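Local coordinates for GTPase-activating protein skywalker (PDB 5HJQ), which acts through its TBC domain as a GTPase-activating protein for Rab35, binds phosphoinositides, and regulates synaptic vesicle protein recycling at neuromuscular junction boutons, at residues A[247-258]-A[307-317]. Residues are numbered along the deposited sequence; the frame is centred on the assembly and turned at random.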
loop_
_atom_site.group_PDB
_atom_site.type_symbol
_atom_site.label_atom_id
_atom_site.label_comp_id
_atom_site.label_asym_id
_atom_site.label_seq_id
_atom_site.Cartn_x
_atom_site.Cartn_y
_atom_site.Cartn_z
ATOM N N ALA A 247 -12.392 12.525 1.005
ATOM C CA ALA A 247 -11.544 13.681 0.760
ATOM C C ALA A 247 -12.363 14.958 0.550
ATOM O O ALA A 247 -11.909 16.053 0.881
ATOM C CB ALA A 247 -10.659 13.424 -0.429
ATOM N N LYS A 248 -13.566 14.818 0.003
ATOM C CA LYS A 248 -14.434 15.973 -0.215
ATOM C C LYS A 248 -14.800 16.670 1.094
ATOM O O LYS A 248 -15.042 17.872 1.113
ATOM C CB LYS A 248 -15.707 15.561 -0.962
ATOM C CG LYS A 248 -15.577 15.578 -2.479
ATOM C CD LYS A 248 -16.846 15.053 -3.140
ATOM C CE LYS A 248 -16.769 15.124 -4.660
ATOM N NZ LYS A 248 -16.993 16.506 -5.188
ATOM N N LYS A 249 -14.827 15.919 2.192
ATOM C CA LYS A 249 -15.144 16.511 3.489
ATOM C C LYS A 249 -13.903 16.748 4.363
ATOM O O LYS A 249 -13.734 17.838 4.913
ATOM C CB LYS A 249 -16.157 15.646 4.241
ATOM C CG LYS A 249 -17.566 15.718 3.670
ATOM C CD LYS A 249 -18.608 15.947 4.768
ATOM C CE LYS A 249 -20.032 15.820 4.232
ATOM N NZ LYS A 249 -20.348 16.842 3.192
ATOM N N HIS A 250 -13.034 15.744 4.479
ATOM C CA HIS A 250 -11.887 15.842 5.385
ATOM C C HIS A 250 -10.716 16.655 4.832
ATOM O O HIS A 250 -9.898 17.168 5.595
ATOM C CB HIS A 250 -11.398 14.447 5.780
ATOM C CG HIS A 250 -12.133 13.863 6.946
ATOM N ND1 HIS A 250 -11.783 14.132 8.251
ATOM C CD2 HIS A 250 -13.200 13.032 7.006
ATOM C CE1 HIS A 250 -12.599 13.488 9.066
ATOM N NE2 HIS A 250 -13.469 12.813 8.335
ATOM N N THR A 251 -10.628 16.776 3.513
ATOM C CA THR A 251 -9.636 17.669 2.925
ATOM C C THR A 251 -10.320 18.553 1.870
ATOM O O THR A 251 -9.809 18.772 0.769
ATOM C CB THR A 251 -8.423 16.877 2.345
ATOM O OG1 THR A 251 -7.398 17.788 1.927
ATOM C CG2 THR A 251 -8.819 15.971 1.188
ATOM N N LYS A 252 -11.479 19.082 2.259
ATOM C CA LYS A 252 -12.327 19.900 1.395
ATOM C C LYS A 252 -11.598 21.082 0.759
ATOM O O LYS A 252 -11.858 21.430 -0.393
ATOM C CB LYS A 252 -13.532 20.416 2.187
ATOM C CG LYS A 252 -14.513 21.231 1.359
ATOM C CD LYS A 252 -15.743 21.635 2.160
ATOM C CE LYS A 252 -16.596 20.431 2.534
ATOM N NZ LYS A 252 -17.937 20.850 3.048
ATOM N N SER A 253 -10.686 21.694 1.508
ATOM C CA SER A 253 -9.934 22.836 1.001
ATOM C C SER A 253 -9.039 22.444 -0.165
ATOM O O SER A 253 -8.968 23.154 -1.169
ATOM C CB SER A 253 -9.096 23.461 2.112
ATOM O OG SER A 253 -9.927 23.959 3.145
ATOM N N ALA A 254 -8.367 21.305 -0.031
ATOM C CA ALA A 254 -7.470 20.822 -1.072
ATOM C C ALA A 254 -8.214 20.532 -2.373
ATOM O O ALA A 254 -7.730 20.849 -3.457
ATOM C CB ALA A 254 -6.741 19.585 -0.603
ATOM N N THR A 255 -9.392 19.926 -2.258
ATOM C CA THR A 255 -10.185 19.556 -3.427
ATOM C C THR A 255 -10.857 20.773 -4.064
ATOM O O THR A 255 -10.982 20.852 -5.286
ATOM C CB THR A 255 -11.258 18.514 -3.066
ATOM O OG1 THR A 255 -11.948 18.930 -1.882
ATOM C CG2 THR A 255 -10.620 17.158 -2.814
ATOM N N SER A 256 -11.296 21.716 -3.236
ATOM C CA SER A 256 -11.847 22.967 -3.741
ATOM C C SER A 256 -10.751 23.749 -4.448
ATOM O O SER A 256 -10.991 24.398 -5.466
ATOM C CB SER A 256 -12.456 23.795 -2.607
ATOM O OG SER A 256 -13.549 23.117 -2.010
ATOM N N TYR A 257 -9.541 23.659 -3.906
ATOM C CA TYR A 257 -8.382 24.328 -4.482
ATOM C C TYR A 257 -8.081 23.787 -5.873
ATOM O O TYR A 257 -7.717 24.540 -6.777
ATOM C CB TYR A 257 -7.161 24.162 -3.576
ATOM C CG TYR A 257 -5.897 24.777 -4.130
ATOM C CD1 TYR A 257 -5.792 26.151 -4.303
ATOM C CD2 TYR A 257 -4.811 23.985 -4.478
ATOM C CE1 TYR A 257 -4.641 26.722 -4.810
ATOM C CE2 TYR A 257 -3.653 24.548 -4.986
ATOM C CZ TYR A 257 -3.574 25.917 -5.150
ATOM O OH TYR A 257 -2.426 26.484 -5.655
ATOM N N PHE A 258 -8.239 22.477 -6.035
ATOM C CA PHE A 258 -8.004 21.827 -7.319
ATOM C C PHE A 258 -9.006 22.292 -8.374
ATOM O O PHE A 258 -8.637 22.565 -9.517
ATOM C CB PHE A 258 -8.070 20.306 -7.168
ATOM C CG PHE A 258 -6.920 19.725 -6.400
ATOM C CD1 PHE A 258 -5.733 20.425 -6.270
ATOM C CD2 PHE A 258 -7.026 18.479 -5.807
ATOM C CE1 PHE A 258 -4.668 19.891 -5.566
ATOM C CE2 PHE A 258 -5.965 17.939 -5.099
ATOM C CZ PHE A 258 -4.786 18.647 -4.980
ATOM N N LEU A 307 -5.238 11.375 2.622
ATOM C CA LEU A 307 -5.714 12.655 3.138
ATOM C C LEU A 307 -4.554 13.569 3.516
ATOM O O LEU A 307 -4.540 14.751 3.163
ATOM C CB LEU A 307 -6.620 12.440 4.352
ATOM C CG LEU A 307 -7.867 11.581 4.143
ATOM C CD1 LEU A 307 -8.654 11.466 5.438
ATOM C CD2 LEU A 307 -8.737 12.160 3.025
ATOM N N VAL A 308 -3.586 13.004 4.237
ATOM C CA VAL A 308 -2.419 13.743 4.709
ATOM C C VAL A 308 -1.628 14.333 3.553
ATOM O O VAL A 308 -1.259 15.507 3.577
ATOM C CB VAL A 308 -1.485 12.842 5.551
ATOM C CG1 VAL A 308 -0.209 13.582 5.917
ATOM C CG2 VAL A 308 -2.196 12.382 6.794
ATOM N N ILE A 309 -1.371 13.509 2.542
ATOM C CA ILE A 309 -0.668 13.956 1.346
ATOM C C ILE A 309 -1.386 15.141 0.701
ATOM O O ILE A 309 -0.755 16.125 0.313
ATOM C CB ILE A 309 -0.530 12.819 0.315
ATOM C CG1 ILE A 309 0.399 11.723 0.846
ATOM C CG2 ILE A 309 -0.017 13.356 -1.014
ATOM C CD1 ILE A 309 0.641 10.604 -0.142
ATOM N N LEU A 310 -2.710 15.044 0.607
ATOM C CA LEU A 310 -3.523 16.100 0.010
ATOM C C LEU A 310 -3.439 17.407 0.797
ATOM O O LEU A 310 -3.352 18.486 0.209
ATOM C CB LEU A 310 -4.981 15.652 -0.106
ATOM C CG LEU A 310 -5.262 14.679 -1.251
ATOM C CD1 LEU A 310 -6.646 14.076 -1.121
ATOM C CD2 LEU A 310 -5.112 15.387 -2.586
ATOM N N ASN A 311 -3.468 17.310 2.124
ATOM C CA ASN A 311 -3.287 18.485 2.972
ATOM C C ASN A 311 -1.889 19.070 2.832
ATOM O O ASN A 311 -1.730 20.282 2.691
ATOM C CB ASN A 311 -3.559 18.146 4.439
ATOM C CG ASN A 311 -4.986 17.714 4.679
ATOM O OD1 ASN A 311 -5.850 17.909 3.830
ATOM N ND2 ASN A 311 -5.244 17.135 5.845
ATOM N N LEU A 312 -0.878 18.206 2.876
ATOM C CA LEU A 312 0.507 18.642 2.732
ATOM C C LEU A 312 0.758 19.284 1.369
ATOM O O LEU A 312 1.544 20.224 1.257
ATOM C CB LEU A 312 1.467 17.467 2.936
ATOM C CG LEU A 312 1.629 16.922 4.357
ATOM C CD1 LEU A 312 2.487 15.665 4.347
ATOM C CD2 LEU A 312 2.241 17.978 5.267
ATOM N N PHE A 313 0.099 18.773 0.334
ATOM C CA PHE A 313 0.299 19.289 -1.017
ATOM C C PHE A 313 -0.357 20.654 -1.197
ATOM O O PHE A 313 0.189 21.527 -1.869
ATOM C CB PHE A 313 -0.237 18.310 -2.064
ATOM C CG PHE A 313 -0.001 18.753 -3.482
ATOM C CD1 PHE A 313 1.266 18.693 -4.037
ATOM C CD2 PHE A 313 -1.043 19.234 -4.259
ATOM C CE1 PHE A 313 1.491 19.099 -5.341
ATOM C CE2 PHE A 313 -0.825 19.641 -5.564
ATOM C CZ PHE A 313 0.444 19.574 -6.104
ATOM N N HIS A 314 -1.530 20.834 -0.598
ATOM C CA HIS A 314 -2.228 22.112 -0.669
ATOM C C HIS A 314 -1.464 23.183 0.103
ATOM O O HIS A 314 -1.304 24.308 -0.373
ATOM C CB HIS A 314 -3.651 21.985 -0.126
ATOM C CG HIS A 314 -4.453 23.244 -0.240
ATOM N ND1 HIS A 314 -5.482 23.553 0.623
ATOM C CD2 HIS A 314 -4.374 24.273 -1.116
ATOM C CE1 HIS A 314 -6.003 24.717 0.284
ATOM N NE2 HIS A 314 -5.351 25.176 -0.767
ATOM N N LYS A 315 -1.002 22.821 1.296
ATOM C CA LYS A 315 -0.180 23.704 2.119
ATOM C C LYS A 315 1.060 24.145 1.358
ATOM O O LYS A 315 1.419 25.325 1.349
ATOM C CB LYS A 315 0.225 23.003 3.419
ATOM C CG LYS A 315 1.409 23.637 4.132
ATOM C CD LYS A 315 1.548 23.104 5.548
ATOM C CE LYS A 315 2.711 23.761 6.282
ATOM N NZ LYS A 315 4.029 23.213 5.852
ATOM N N GLU A 316 1.707 23.176 0.723
ATOM C CA GLU A 316 2.909 23.412 -0.055
ATOM C C GLU A 316 2.600 24.361 -1.214
ATOM O O GLU A 316 3.341 25.297 -1.465
ATOM C CB GLU A 316 3.474 22.076 -0.556
ATOM C CG GLU A 316 4.977 22.043 -0.739
ATOM C CD GLU A 316 5.754 22.216 0.552
ATOM O OE1 GLU A 316 5.214 21.897 1.631
ATOM O OE2 GLU A 316 6.910 22.684 0.481
ATOM N N CYS A 317 1.477 24.138 -1.889
ATOM C CA CYS A 317 1.090 24.952 -3.042
ATOM C C CYS A 317 0.917 26.433 -2.712
ATOM O O CYS A 317 1.064 27.292 -3.580
ATOM C CB CYS A 317 -0.208 24.413 -3.645
ATOM S SG CYS A 317 0.004 22.960 -4.684
#
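T251 and A254 bring helix 252-258 against helix 307-317, the axes crossing at 57° with a closest approach of 8.9 Å. The backbones come nearest where A254 faces H314, their CA atoms 5.4 Å apart; the small methyl of A254 fits this close approach, its CB 3.7 Å from L310 O. T251 is the break between helices 233-250 and 252-261, and its two branches divide the work. Its hydroxyl lies opposite the backbone N (chi1 -173°) and donates a hydrogen bond from OG1 to OD1 of N311, modelled at 2.5 Å, a separation so short that its exact length is doubtful, while its methyl CG2 packs on CD1 of L310. The other branch of L310, CD2, meets the edge of the F258 ring at CE2, 3.7 Å away. Beyond it, CE1 of F258 comes in the plane of the F313 ring, at that ring's edge, and F313 in turn stands edge-to-face with F339. At the other end, A247 receives CD2 of L307.

Y257 and H314 close the more exposed side. CD2 of H314 lies over one face of the tyrosine, offset toward its rim, 3.4 Å from Y257 CD2; the ring planes are inclined at 33°, an oblique pairing. With CG of Y257 swung away from its backbone N, the phenol extends past H314 to C317, whose CB is 3.6 Å from Y257 OH. A serine in place of Y257 would probably leave the H314 imidazole without the ring it leans on and open a gap beside C317. The chemistry is thus mainly apolar, with one direct polar link, joining helices 233-250 and 252-261 to helix 300-317 in the all-helical TBC domain; near its L307 end, H250 touches L360 of the phosphoinositide pocket.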